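Local coordinates for protein Phenylalanine/tyrosine ammonia-lyase (Rhodosporidium toruloides, PDB 1Y2M) that catalyses the non-oxidative deamination of L-phenylalanine and L-tyrosine to trans-cinnamate and p-coumarate, releasing ammonium, as a homotetramer, at residues 360-365 against 446-451; 454-459 against 535-540; 542-547 against 631-636; 583-588 against 594-599. One frame throughout, in Å; residues are numbered along the deposited sequence.

Contact 1. Residues 360-365 against 446-451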
loop_
_atom_site.group_PDB
_atom_site.type_symbol
_atom_site.label_atom_id
_atom_site.label_comp_id
_atom_site.label_asym_id
_atom_site.label_seq_id
_atom_site.Cartn_x
_atom_site.Cartn_y
_atom_site.Cartn_z
ATOM N N GLN B 360 -4.696 27.060 23.690
ATOM C CA GLN B 360 -5.641 26.027 23.357
ATOM C C GLN B 360 -4.971 24.697 23.098
ATOM O O GLN B 360 -3.796 24.621 22.688
ATOM C CB GLN B 360 -6.535 26.454 22.197
ATOM C CG GLN B 360 -7.910 25.775 22.189
ATOM C CD GLN B 360 -8.436 25.462 23.583
ATOM O OE1 GLN B 360 -8.482 24.270 23.961
ATOM N NE2 GLN B 360 -8.803 26.540 24.384
ATOM N N ASP B 361 -5.740 23.643 23.330
ATOM C CA ASP B 361 -5.213 22.277 23.211
ATOM C C ASP B 361 -4.818 22.008 21.788
ATOM O O ASP B 361 -5.408 22.526 20.871
ATOM C CB ASP B 361 -6.250 21.245 23.681
ATOM C CG ASP B 361 -6.434 21.230 25.182
ATOM O OD1 ASP B 361 -5.649 21.902 25.909
ATOM O OD2 ASP B 361 -7.361 20.539 25.628
ATOM N N ARG B 362 -3.857 21.118 21.587
ATOM C CA ARG B 362 -3.482 20.767 20.253
ATOM C C ARG B 362 -4.471 19.747 19.664
ATOM O O ARG B 362 -5.391 19.291 20.333
ATOM C CB ARG B 362 -2.048 20.234 20.262
ATOM C CG ARG B 362 -1.039 21.306 20.723
ATOM C CD ARG B 362 0.326 20.670 20.795
ATOM N NE ARG B 362 1.344 21.597 21.283
ATOM C CZ ARG B 362 1.687 21.720 22.563
ATOM N NH1 ARG B 362 1.089 21.007 23.509
ATOM N NH2 ARG B 362 2.642 22.585 22.895
ATOM N N TYR B 363 -4.237 19.370 18.423
ATOM C CA TYR B 363 -5.276 18.650 17.700
ATOM C C TYR B 363 -5.544 17.249 18.220
ATOM O O TYR B 363 -6.718 16.759 18.092
ATOM C CB TYR B 363 -4.973 18.605 16.199
ATOM C CG TYR B 363 -5.173 19.881 15.418
ATOM C CD1 TYR B 363 -5.350 21.125 16.015
ATOM C CD2 TYR B 363 -5.041 19.829 14.020
ATOM C CE1 TYR B 363 -5.481 22.307 15.211
ATOM C CE2 TYR B 363 -5.135 20.929 13.277
ATOM C CZ TYR B 363 -5.374 22.149 13.837
ATOM O OH TYR B 363 -5.430 23.217 12.947
ATOM N N PRO B 364 -4.513 16.530 18.747
ATOM C CA PRO B 364 -4.822 15.191 19.257
ATOM C C PRO B 364 -5.962 15.119 20.289
ATOM O O PRO B 364 -6.705 14.158 20.341
ATOM C CB PRO B 364 -3.469 14.712 19.811
ATOM C CG PRO B 364 -2.493 15.405 18.821
ATOM C CD PRO B 364 -3.052 16.798 18.769
ATOM N N LEU B 365 -6.107 16.172 21.076
ATOM C CA LEU B 365 -7.199 16.283 22.031
ATOM C C LEU B 365 -8.388 17.059 21.439
ATOM O O LEU B 365 -9.530 16.589 21.474
ATOM C CB LEU B 365 -6.675 16.997 23.281
ATOM C CG LEU B 365 -5.646 16.179 24.069
ATOM C CD1 LEU B 365 -5.192 16.972 25.327
ATOM C CD2 LEU B 365 -6.139 14.738 24.442
ATOM N N ALA B 446 8.512 16.922 27.141
ATOM C CA ALA B 446 8.679 17.895 28.241
ATOM C C ALA B 446 8.411 19.312 27.782
ATOM O O ALA B 446 7.973 20.152 28.548
ATOM C CB ALA B 446 10.126 17.801 28.790
ATOM N N GLY B 447 8.699 19.571 26.518
ATOM C CA GLY B 447 8.432 20.865 25.926
ATOM C C GLY B 447 6.993 21.149 25.637
ATOM O O GLY B 447 6.648 22.289 25.431
HETATM N N MSE B 448 6.137 20.128 25.637
HETATM C CA MSE B 448 4.727 20.305 25.258
HETATM C C MSE B 448 3.710 19.936 26.342
HETATM O O MSE B 448 2.546 20.143 26.148
HETATM C CB MSE B 448 4.420 19.419 24.036
HETATM C CG MSE B 448 5.298 19.680 22.893
HETATM SE SE MSE B 448 5.034 18.400 21.371
HETATM C CE MSE B 448 3.415 19.128 20.811
ATOM N N ASN B 449 4.133 19.298 27.437
ATOM C CA ASN B 449 3.229 18.607 28.359
ATOM C C ASN B 449 2.837 19.383 29.593
ATOM O O ASN B 449 2.469 18.847 30.629
ATOM C CB ASN B 449 3.818 17.218 28.681
ATOM C CG ASN B 449 5.095 17.293 29.470
ATOM O OD1 ASN B 449 5.540 18.384 29.841
ATOM N ND2 ASN B 449 5.710 16.141 29.740
ATOM N N ARG B 450 2.868 20.709 29.470
ATOM C CA ARG B 450 2.344 21.591 30.511
ATOM C C ARG B 450 2.976 21.286 31.866
ATOM O O ARG B 450 2.324 21.288 32.904
ATOM C CB ARG B 450 0.799 21.550 30.474
ATOM C CG ARG B 450 0.261 21.981 29.091
ATOM C CD ARG B 450 -1.191 21.573 28.801
ATOM N N GLY B 451 4.284 21.042 31.845
ATOM C CA GLY B 451 5.042 20.924 33.073
ATOM C C GLY B 451 5.109 19.564 33.752
ATOM O O GLY B 451 5.615 19.468 34.874
#

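Contact 2. Residues 454-459 against 535-540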
loop_
_atom_site.group_PDB
_atom_site.type_symbol
_atom_site.label_atom_id
_atom_site.label_comp_id
_atom_site.label_asym_id
_atom_site.label_seq_id
_atom_site.Cartn_x
_atom_site.Cartn_y
_atom_site.Cartn_z
ATOM N N SER B 454 9.867 15.401 32.930
ATOM C CA SER B 454 10.508 14.736 31.777
ATOM C C SER B 454 10.377 13.213 31.867
ATOM O O SER B 454 10.627 12.610 32.928
ATOM C CB SER B 454 11.993 15.072 31.686
ATOM O OG SER B 454 12.558 14.851 32.954
ATOM N N CYS B 455 9.911 12.612 30.789
ATOM C CA CYS B 455 9.756 11.159 30.663
ATOM C C CYS B 455 8.809 10.553 31.699
ATOM O O CYS B 455 8.725 9.347 31.821
ATOM C CB CYS B 455 11.085 10.437 30.736
ATOM S SG CYS B 455 12.208 10.978 29.400
ATOM N N LEU B 456 8.017 11.401 32.364
ATOM C CA LEU B 456 7.198 10.993 33.496
ATOM C C LEU B 456 8.029 10.323 34.593
ATOM O O LEU B 456 7.582 9.428 35.343
ATOM C CB LEU B 456 5.973 10.176 33.059
ATOM C CG LEU B 456 5.099 10.762 31.959
ATOM C CD1 LEU B 456 3.878 9.878 31.727
ATOM C CD2 LEU B 456 4.633 12.156 32.246
ATOM N N ALA B 457 9.255 10.795 34.730
ATOM C CA ALA B 457 10.109 10.315 35.796
ATOM C C ALA B 457 9.591 10.896 37.121
ATOM O O ALA B 457 9.316 12.113 37.205
ATOM C CB ALA B 457 11.517 10.802 35.558
ATOM N N ALA B 458 9.486 10.066 38.145
ATOM C CA ALA B 458 9.006 10.527 39.460
ATOM C C ALA B 458 10.048 11.294 40.271
ATOM O O ALA B 458 9.684 12.037 41.173
ATOM C CB ALA B 458 8.539 9.316 40.304
ATOM N N GLU B 459 11.307 10.992 40.006
ATOM C CA GLU B 459 12.424 11.550 40.760
ATOM C C GLU B 459 13.336 12.293 39.800
ATOM O O GLU B 459 12.910 12.646 38.686
ATOM C CB GLU B 459 13.127 10.467 41.587
ATOM C CG GLU B 459 12.197 9.844 42.685
ATOM C CD GLU B 459 11.920 10.778 43.844
ATOM O OE1 GLU B 459 12.719 11.727 44.106
ATOM O OE2 GLU B 459 10.933 10.531 44.563
ATOM N N ILE B 535 -1.069 11.083 35.551
ATOM C CA ILE B 535 -2.149 11.479 36.490
ATOM C C ILE B 535 -1.618 11.562 37.939
ATOM O O ILE B 535 -1.885 12.475 38.667
ATOM C CB ILE B 535 -3.335 10.519 36.393
ATOM C CG1 ILE B 535 -4.138 10.892 35.143
ATOM C CG2 ILE B 535 -4.186 10.569 37.588
ATOM C CD1 ILE B 535 -5.124 9.848 34.664
ATOM N N ASP B 536 -0.866 10.545 38.350
ATOM C CA ASP B 536 -0.285 10.556 39.679
ATOM C C ASP B 536 0.720 11.708 39.849
ATOM O O ASP B 536 0.769 12.328 40.897
ATOM C CB ASP B 536 0.359 9.197 39.892
ATOM C CG ASP B 536 -0.638 8.141 40.265
ATOM O OD1 ASP B 536 -1.725 8.465 40.839
ATOM O OD2 ASP B 536 -0.329 6.927 40.056
ATOM N N LEU B 537 1.531 11.983 38.835
ATOM C CA LEU B 537 2.500 13.096 38.920
ATOM C C LEU B 537 1.793 14.452 38.955
ATOM O O LEU B 537 2.212 15.413 39.665
ATOM C CB LEU B 537 3.501 13.039 37.773
ATOM C CG LEU B 537 4.461 11.828 37.818
ATOM C CD1 LEU B 537 5.326 11.771 36.525
ATOM C CD2 LEU B 537 5.321 11.872 39.055
ATOM N N ARG B 538 0.729 14.557 38.173
ATOM C CA ARG B 538 -0.069 15.770 38.247
ATOM C C ARG B 538 -0.706 15.969 39.617
ATOM O O ARG B 538 -0.801 17.081 40.158
ATOM C CB ARG B 538 -1.131 15.787 37.163
ATOM C CG ARG B 538 -1.755 17.176 36.977
ATOM C CD ARG B 538 -0.809 18.179 36.365
ATOM N NE ARG B 538 -0.680 18.031 34.911
ATOM C CZ ARG B 538 0.154 18.735 34.146
ATOM N NH1 ARG B 538 1.009 19.581 34.729
ATOM N NH2 ARG B 538 0.132 18.594 32.853
ATOM N N ALA B 539 -1.166 14.872 40.203
ATOM C CA ALA B 539 -1.776 14.954 41.541
ATOM C C ALA B 539 -0.751 15.414 42.581
ATOM O O ALA B 539 -1.125 16.219 43.468
ATOM C CB ALA B 539 -2.370 13.634 41.912
ATOM N N ILE B 540 0.493 14.910 42.485
ATOM C CA ILE B 540 1.611 15.391 43.328
ATOM C C ILE B 540 1.832 16.905 43.157
ATOM O O ILE B 540 1.972 17.649 44.139
ATOM C CB ILE B 540 2.922 14.604 43.021
ATOM C CG1 ILE B 540 2.791 13.211 43.578
ATOM C CG2 ILE B 540 4.129 15.283 43.604
ATOM C CD1 ILE B 540 3.860 12.213 43.030
#

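Contact 3. Residues 542-547 against 631-636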
loop_
_atom_site.group_PDB
_atom_site.type_symbol
_atom_site.label_atom_id
_atom_site.label_comp_id
_atom_site.label_asym_id
_atom_site.label_seq_id
_atom_site.Cartn_x
_atom_site.Cartn_y
_atom_site.Cartn_z
ATOM N N PHE B 542 -0.416 19.056 42.216
ATOM C CA PHE B 542 -1.551 19.709 42.881
ATOM C C PHE B 542 -1.429 19.729 44.398
ATOM O O PHE B 542 -1.700 20.762 45.030
ATOM C CB PHE B 542 -2.849 19.030 42.489
ATOM C CG PHE B 542 -3.377 19.440 41.130
ATOM C CD1 PHE B 542 -2.599 20.123 40.207
ATOM C CD2 PHE B 542 -4.681 19.127 40.788
ATOM C CE1 PHE B 542 -3.106 20.476 38.934
ATOM C CE2 PHE B 542 -5.196 19.473 39.547
ATOM C CZ PHE B 542 -4.411 20.143 38.626
ATOM N N GLU B 543 -1.003 18.607 44.995
ATOM C CA GLU B 543 -0.795 18.576 46.457
ATOM C C GLU B 543 0.277 19.554 46.900
ATOM O O GLU B 543 0.112 20.260 47.913
ATOM C CB GLU B 543 -0.418 17.181 46.958
ATOM C CG GLU B 543 -1.526 16.185 46.784
ATOM C CD GLU B 543 -2.730 16.519 47.611
ATOM O OE1 GLU B 543 -2.580 16.663 48.836
ATOM O OE2 GLU B 543 -3.822 16.685 47.042
ATOM N N PHE B 544 1.353 19.618 46.113
ATOM C CA PHE B 544 2.444 20.568 46.366
ATOM C C PHE B 544 1.936 22.023 46.337
ATOM O O PHE B 544 2.199 22.810 47.238
ATOM C CB PHE B 544 3.524 20.388 45.307
ATOM C CG PHE B 544 4.635 21.390 45.427
ATOM C CD1 PHE B 544 5.686 21.182 46.270
ATOM C CD2 PHE B 544 4.626 22.522 44.637
ATOM C CE1 PHE B 544 6.703 22.134 46.365
ATOM C CE2 PHE B 544 5.632 23.485 44.757
ATOM C CZ PHE B 544 6.669 23.261 45.619
ATOM N N LYS B 545 1.228 22.378 45.266
ATOM C CA LYS B 545 0.711 23.729 45.092
ATOM C C LYS B 545 -0.217 24.143 46.264
ATOM O O LYS B 545 -0.220 25.309 46.677
ATOM C CB LYS B 545 -0.017 23.848 43.754
ATOM C CG LYS B 545 0.912 23.885 42.577
ATOM C CD LYS B 545 0.161 23.918 41.256
ATOM C CE LYS B 545 1.154 24.045 40.079
ATOM N NZ LYS B 545 0.452 24.231 38.768
ATOM N N LYS B 546 -0.988 23.206 46.818
ATOM C CA LYS B 546 -1.849 23.548 47.970
ATOM C C LYS B 546 -1.033 24.107 49.089
ATOM O O LYS B 546 -1.467 25.017 49.808
ATOM C CB LYS B 546 -2.550 22.317 48.549
ATOM C CG LYS B 546 -3.734 21.810 47.814
ATOM C CD LYS B 546 -4.225 20.547 48.531
ATOM C CE LYS B 546 -5.523 20.023 47.915
ATOM N NZ LYS B 546 -5.817 18.614 48.373
ATOM N N GLN B 547 0.129 23.502 49.301
ATOM C CA GLN B 547 0.987 23.928 50.401
ATOM C C GLN B 547 1.933 25.045 50.026
ATOM O O GLN B 547 2.264 25.891 50.840
ATOM C CB GLN B 547 1.807 22.755 50.871
ATOM C CG GLN B 547 0.996 21.832 51.744
ATOM C CD GLN B 547 1.897 21.021 52.597
ATOM O OE1 GLN B 547 2.525 21.523 53.569
ATOM N NE2 GLN B 547 2.004 19.771 52.245
ATOM N N GLU B 631 14.912 26.500 49.147
ATOM C CA GLU B 631 15.086 25.407 50.134
ATOM C C GLU B 631 13.741 24.896 50.595
ATOM O O GLU B 631 13.517 23.677 50.727
ATOM C CB GLU B 631 15.952 25.856 51.317
ATOM C CG GLU B 631 17.402 25.957 50.944
ATOM C CD GLU B 631 18.226 26.586 52.039
ATOM O OE1 GLU B 631 17.620 27.091 53.027
ATOM O OE2 GLU B 631 19.479 26.608 51.909
ATOM N N SER B 632 12.832 25.833 50.810
ATOM C CA SER B 632 11.482 25.501 51.228
ATOM C C SER B 632 10.779 24.658 50.165
ATOM O O SER B 632 10.115 23.654 50.462
ATOM C CB SER B 632 10.703 26.785 51.540
ATOM O OG SER B 632 9.330 26.514 51.797
ATOM N N ALA B 633 10.878 25.060 48.896
ATOM C CA ALA B 633 10.261 24.304 47.810
ATOM C C ALA B 633 10.864 22.899 47.633
ATOM O O ALA B 633 10.146 21.919 47.370
ATOM C CB ALA B 633 10.316 25.069 46.528
ATOM N N ILE B 634 12.180 22.815 47.797
ATOM C CA ILE B 634 12.870 21.549 47.693
ATOM C C ILE B 634 12.381 20.591 48.815
ATOM O O ILE B 634 11.993 19.437 48.553
ATOM C CB ILE B 634 14.389 21.766 47.765
ATOM C CG1 ILE B 634 14.850 22.526 46.480
ATOM C CG2 ILE B 634 15.126 20.412 47.901
ATOM C CD1 ILE B 634 16.195 23.172 46.535
ATOM N N SER B 635 12.361 21.076 50.050
ATOM C CA SER B 635 11.850 20.266 51.163
ATOM C C SER B 635 10.422 19.900 50.987
ATOM O O SER B 635 10.049 18.760 51.232
ATOM C CB SER B 635 11.984 20.986 52.507
ATOM O OG SER B 635 13.315 21.421 52.643
ATOM N N LEU B 636 9.586 20.851 50.611
ATOM C CA LEU B 636 8.177 20.534 50.451
ATOM C C LEU B 636 7.946 19.461 49.357
ATOM O O LEU B 636 7.140 18.549 49.508
ATOM C CB LEU B 636 7.398 21.794 50.129
ATOM C CG LEU B 636 5.877 21.699 49.943
ATOM C CD1 LEU B 636 5.195 21.019 51.144
ATOM C CD2 LEU B 636 5.304 23.096 49.773
#

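Contact 4. Residues 583-588 against 594-599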
loop_
_atom_site.group_PDB
_atom_site.type_symbol
_atom_site.label_atom_id
_atom_site.label_comp_id
_atom_site.label_asym_id
_atom_site.label_seq_id
_atom_site.Cartn_x
_atom_site.Cartn_y
_atom_site.Cartn_z
ATOM N N LYS B 583 5.232 30.385 35.123
ATOM C CA LYS B 583 5.660 30.355 33.736
ATOM C C LYS B 583 7.029 29.664 33.626
ATOM O O LYS B 583 7.251 28.822 32.744
ATOM C CB LYS B 583 5.693 31.760 33.164
ATOM C CG LYS B 583 6.214 31.842 31.733
ATOM C CD LYS B 583 5.479 32.888 30.855
ATOM C CE LYS B 583 4.396 32.246 29.934
ATOM N NZ LYS B 583 3.188 33.123 29.775
ATOM N N ARG B 584 7.927 29.957 34.557
ATOM C CA ARG B 584 9.271 29.377 34.483
ATOM C C ARG B 584 9.258 27.868 34.776
ATOM O O ARG B 584 9.912 27.098 34.089
ATOM C CB ARG B 584 10.227 30.090 35.457
ATOM C CG ARG B 584 11.666 29.586 35.431
ATOM C CD ARG B 584 12.243 29.584 34.009
ATOM N NE ARG B 584 13.653 29.180 34.003
ATOM C CZ ARG B 584 14.374 29.025 32.911
ATOM N NH1 ARG B 584 13.811 29.174 31.722
ATOM N NH2 ARG B 584 15.634 28.649 33.000
ATOM N N LEU B 585 8.554 27.456 35.806
ATOM C CA LEU B 585 8.565 26.032 36.170
ATOM C C LEU B 585 8.032 25.148 35.055
ATOM O O LEU B 585 8.496 24.016 34.906
ATOM C CB LEU B 585 7.789 25.798 37.451
ATOM C CG LEU B 585 8.453 26.360 38.698
ATOM C CD1 LEU B 585 7.395 26.500 39.784
ATOM C CD2 LEU B 585 9.596 25.457 39.159
ATOM N N GLU B 586 7.076 25.643 34.268
ATOM C CA GLU B 586 6.526 24.841 33.146
ATOM C C GLU B 586 7.625 24.411 32.191
ATOM O O GLU B 586 7.509 23.399 31.498
ATOM C CB GLU B 586 5.454 25.624 32.389
ATOM C CG GLU B 586 4.953 24.915 31.134
ATOM C CD GLU B 586 3.540 25.326 30.677
ATOM O OE1 GLU B 586 2.754 25.873 31.491
ATOM O OE2 GLU B 586 3.221 25.053 29.490
ATOM N N GLN B 587 8.710 25.166 32.149
ATOM C CA GLN B 587 9.742 24.928 31.186
ATOM C C GLN B 587 11.023 24.309 31.748
ATOM O O GLN B 587 11.908 23.954 30.991
ATOM C CB GLN B 587 9.993 26.200 30.361
ATOM C CG GLN B 587 10.701 27.266 31.033
ATOM C CD GLN B 587 10.547 28.654 30.368
ATOM O OE1 GLN B 587 10.768 29.631 31.016
ATOM N NE2 GLN B 587 10.218 28.711 29.076
ATOM N N THR B 588 11.097 24.138 33.058
ATOM C CA THR B 588 12.245 23.515 33.694
ATOM C C THR B 588 11.905 22.129 34.240
ATOM O O THR B 588 12.573 21.629 35.144
ATOM C CB THR B 588 12.795 24.393 34.800
ATOM O OG1 THR B 588 11.776 24.647 35.771
ATOM C CG2 THR B 588 13.243 25.736 34.188
ATOM N N VAL B 594 16.983 20.258 42.876
ATOM C CA VAL B 594 17.692 21.348 43.522
ATOM C C VAL B 594 17.969 22.507 42.543
ATOM O O VAL B 594 17.574 23.640 42.813
ATOM C CB VAL B 594 18.961 20.849 44.199
ATOM C CG1 VAL B 594 19.831 22.028 44.715
ATOM C CG2 VAL B 594 18.551 19.933 45.362
ATOM N N PRO B 595 18.642 22.228 41.409
ATOM C CA PRO B 595 18.820 23.397 40.511
ATOM C C PRO B 595 17.515 23.986 39.959
ATOM O O PRO B 595 17.500 25.182 39.662
ATOM C CB PRO B 595 19.710 22.856 39.375
ATOM C CG PRO B 595 19.463 21.373 39.368
ATOM C CD PRO B 595 19.312 21.036 40.876
ATOM N N ARG B 596 16.474 23.186 39.799
ATOM C CA ARG B 596 15.189 23.675 39.341
ATOM C C ARG B 596 14.685 24.790 40.225
ATOM O O ARG B 596 14.238 25.821 39.756
ATOM C CB ARG B 596 14.162 22.556 39.333
ATOM C CG ARG B 596 12.900 22.991 38.602
ATOM C CD ARG B 596 11.895 21.886 38.463
ATOM N NE ARG B 596 10.804 22.266 37.565
ATOM C CZ ARG B 596 9.749 21.496 37.366
ATOM N NH1 ARG B 596 9.679 20.324 37.981
ATOM N NH2 ARG B 596 8.797 21.874 36.556
ATOM N N TRP B 597 14.699 24.549 41.528
ATOM C CA TRP B 597 14.128 25.539 42.459
ATOM C C TRP B 597 15.004 26.776 42.617
ATOM O O TRP B 597 14.497 27.871 42.779
ATOM C CB TRP B 597 13.774 24.884 43.794
ATOM C CG TRP B 597 12.477 24.120 43.611
ATOM C CD1 TRP B 597 12.302 22.776 43.553
ATOM C CD2 TRP B 597 11.207 24.711 43.368
ATOM N NE1 TRP B 597 10.989 22.485 43.324
ATOM C CE2 TRP B 597 10.286 23.656 43.213
ATOM C CE3 TRP B 597 10.752 26.037 43.261
ATOM C CZ2 TRP B 597 8.931 23.888 42.956
ATOM C CZ3 TRP B 597 9.399 26.264 43.031
ATOM C CH2 TRP B 597 8.506 25.183 42.884
ATOM N N HIS B 598 16.320 26.614 42.572
ATOM C CA HIS B 598 17.195 27.759 42.580
ATOM C C HIS B 598 17.029 28.580 41.308
ATOM O O HIS B 598 17.034 29.794 41.374
ATOM C CB HIS B 598 18.637 27.340 42.857
ATOM C CG HIS B 598 18.848 26.968 44.285
ATOM N ND1 HIS B 598 18.979 27.905 45.290
ATOM C CD2 HIS B 598 18.883 25.760 44.892
ATOM C CE1 HIS B 598 19.087 27.294 46.452
ATOM N NE2 HIS B 598 19.046 25.994 46.240
ATOM N N ASP B 599 16.853 27.914 40.181
ATOM C CA ASP B 599 16.558 28.626 38.935
ATOM C C ASP B 599 15.242 29.443 39.000
ATOM O O ASP B 599 15.183 30.649 38.675
ATOM C CB ASP B 599 16.543 27.611 37.779
ATOM C CG ASP B 599 15.986 28.208 36.498
ATOM O OD1 ASP B 599 16.811 28.664 35.653
ATOM O OD2 ASP B 599 14.748 28.310 36.381
HETATM O O HOH W 1 12.922 26.500 37.424
#

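Contact 1. Residues 360-365 against 446-451
Arg362 and Met448 hold their backbones well apart, 9.6 Å from CA to CA: Arg362 is the N-cap of the short helix 363-366, and Met448 lies in the long loop between helices 416-443 and 468-484. The side chains close that gap. Arg362 sets CG beside its backbone N (chi1 -63°) and then runs fully extended from CG to NE, which brings the guanidinium up to the loop. There NH1 donates to Met448 O at 3.1 Å. It arrives in the carbonyl plane, on a lone pair, but the bond is bent to 143° at the hydrogen. Met448, a selenomethionine in this crystal, folds back at chi3 (74°) and lays its methyl CE over one face of the guanidinium, 3.3 Å from Arg362 NE. In this member of the PAL/histidase family Gln360, and Arg366 just beyond the segment, probably bind cinnamate, as in relatives. Arg362 NH1 also makes a salt bridge to Glu442 of helix 416-443, so two acceptors share this nitrogen. Replaced by an alanine, Arg362 would probably leave Glu442 without this cationic mate and the methyl of Met448 without the flat group beneath it. A second subunit closes in on both residues, with its Asn499 against Arg362 and its Ala498 against Met448.

Contact 2. Residues 454-459 against 535-540
Leu537 reaches from helix 506-560, one of the long helices of the central bundle in the PAL/histidase fold, into the loop 454-459 that leads on toward helix 468-484. Its CG stands beside the backbone N (chi1 -67°); with chi2 at 173° CD1 is turned to Leu456 and CD2 to Ala458. CD1 packs 3.9 Å from Leu456 CB. CD2 lies 3.9 Å from Ala458 CA and 4.3 Å from Ala458 CB. Leu456 meets the helix with its CB and backbone. It and Cys455 both have left-handed helical backbone angles, in a tight turn closed by the bond from Ala457 N to Ser454 O at 2.9 Å. No hydrogen bond crosses between the segments, and all four touching residues are buried. Trp645 of helix 619-646 also packs on Ala458, while the side chain of Ala457 is about 9 Å from that of Lys468, which binds cinnamate. The carbonyl of Leu456 is polar but satisfied, taking bonds from His466 ND1 and Gln533 NE2, and Leu537 CD1 rests 3.5 Å from that same Leu456 O.

Contact 3. Residues 542-547 against 631-636
Leu636 meets Phe544 and Gln547 where two helical segments cross at 138°, roughly antiparallel, with 10.9 Å between their axes at closest approach. Leu636 gives up the most surface. It points at the facing helix and sits between its two partners, the phenyl ring of Phe544 and the chain of Gln547, which lie one turn apart. With CG anti to the backbone N (chi1 -179°), it puts CG 3.7 Å from Phe544 CE1, an oblique approach to the ring. Beyond CG the branches divide the work. CD2 lies 3.7 Å from Gln547 CB, while CD1 settles against the amide, 3.6 Å from Gln547 NE2. No hydrogen bond joins the two segments, so a polar side chain serves here as a packing surface at the exposed margin of the contact.

Phe544 reaches its place because its ring swings out at chi1 176°, toward the other helix. The ring presents its edge to a backbone carbonyl, CE1 being 3.6 Å from Ala633 O and that oxygen lying close to the ring plane. Further round the ring, CZ comes within 4.2 Å of Ala633 CB.

The contact ties helix 506-560 to helix 619-646, away from the substrate-binding residues. Phe548, one turn after Phe544, continues the packing against Ser632, Ala633 and Leu636, and Trp597 of helix 593-611 packs on Phe544, Ala633 and Ile634, making this a three-helix junction.

Contact 4. Residues 583-588 against 594-599
Arg584 and Asp599 form the salt bridge of this contact, the arginine gripping the carboxylate side-on: NE to OD2 at 2.8 Å and NH2 to OD1 at 2.9 Å, the two flat groups being only 29° apart. An alanine in place of Arg584 would probably leave the buried carboxylate of Asp599 without its charged mate. Arg584 NH1 meanwhile bonds to Gln587 OE1, both in its own chain and in the third subunit.

These helices, 570-587 and 593-611, make an antiparallel alpha-hairpin with a short connection, their segments running at 154° to each other. Hydrogen bonds from Arg596 fasten the turn. Its extended chain brings NH2 to Leu585 O at 2.7 Å, and NE to Thr588 OG1 at 3.1 Å. Thr588 N reaches the same Leu585 O from the other face of its plane. Thr588 OG1 donates to a bridging water at 2.7 Å, and the water in turn donates to Arg596 O and Asp599 OD2.

Apolar contact comes from Leu585. Its CD2 makes a CH-pi contact over the six-membered ring of Trp597, 4.0 Å from the centroid, and its CD1 lies 3.5 Å from Trp597 CH2.

In the fold
Contacts 1 and 2 lie nearer the substrate residues: contact 1 includes Gln360, which probably binds cinnamate, and Ala457 of contact 2 has its side chain about 9 Å from that of Lys468. Contacts 3 and 4 lie away from the substrate-binding residues. Arg538 of contact 2 reaches the loop of contact 1, its NH1 2.8 Å from Arg450 O, probably as a hydrogen bond. Contact 4 touches that loop too, through Glu586. Contacts 2 and 3 follow one another along helix 506-560, centres 14 Å apart. The hairpin of contact 4 is nested within the chain loop that contact 3 closes, and Trp597 joins them, its CZ2 3.6 Å from Phe544 CZ.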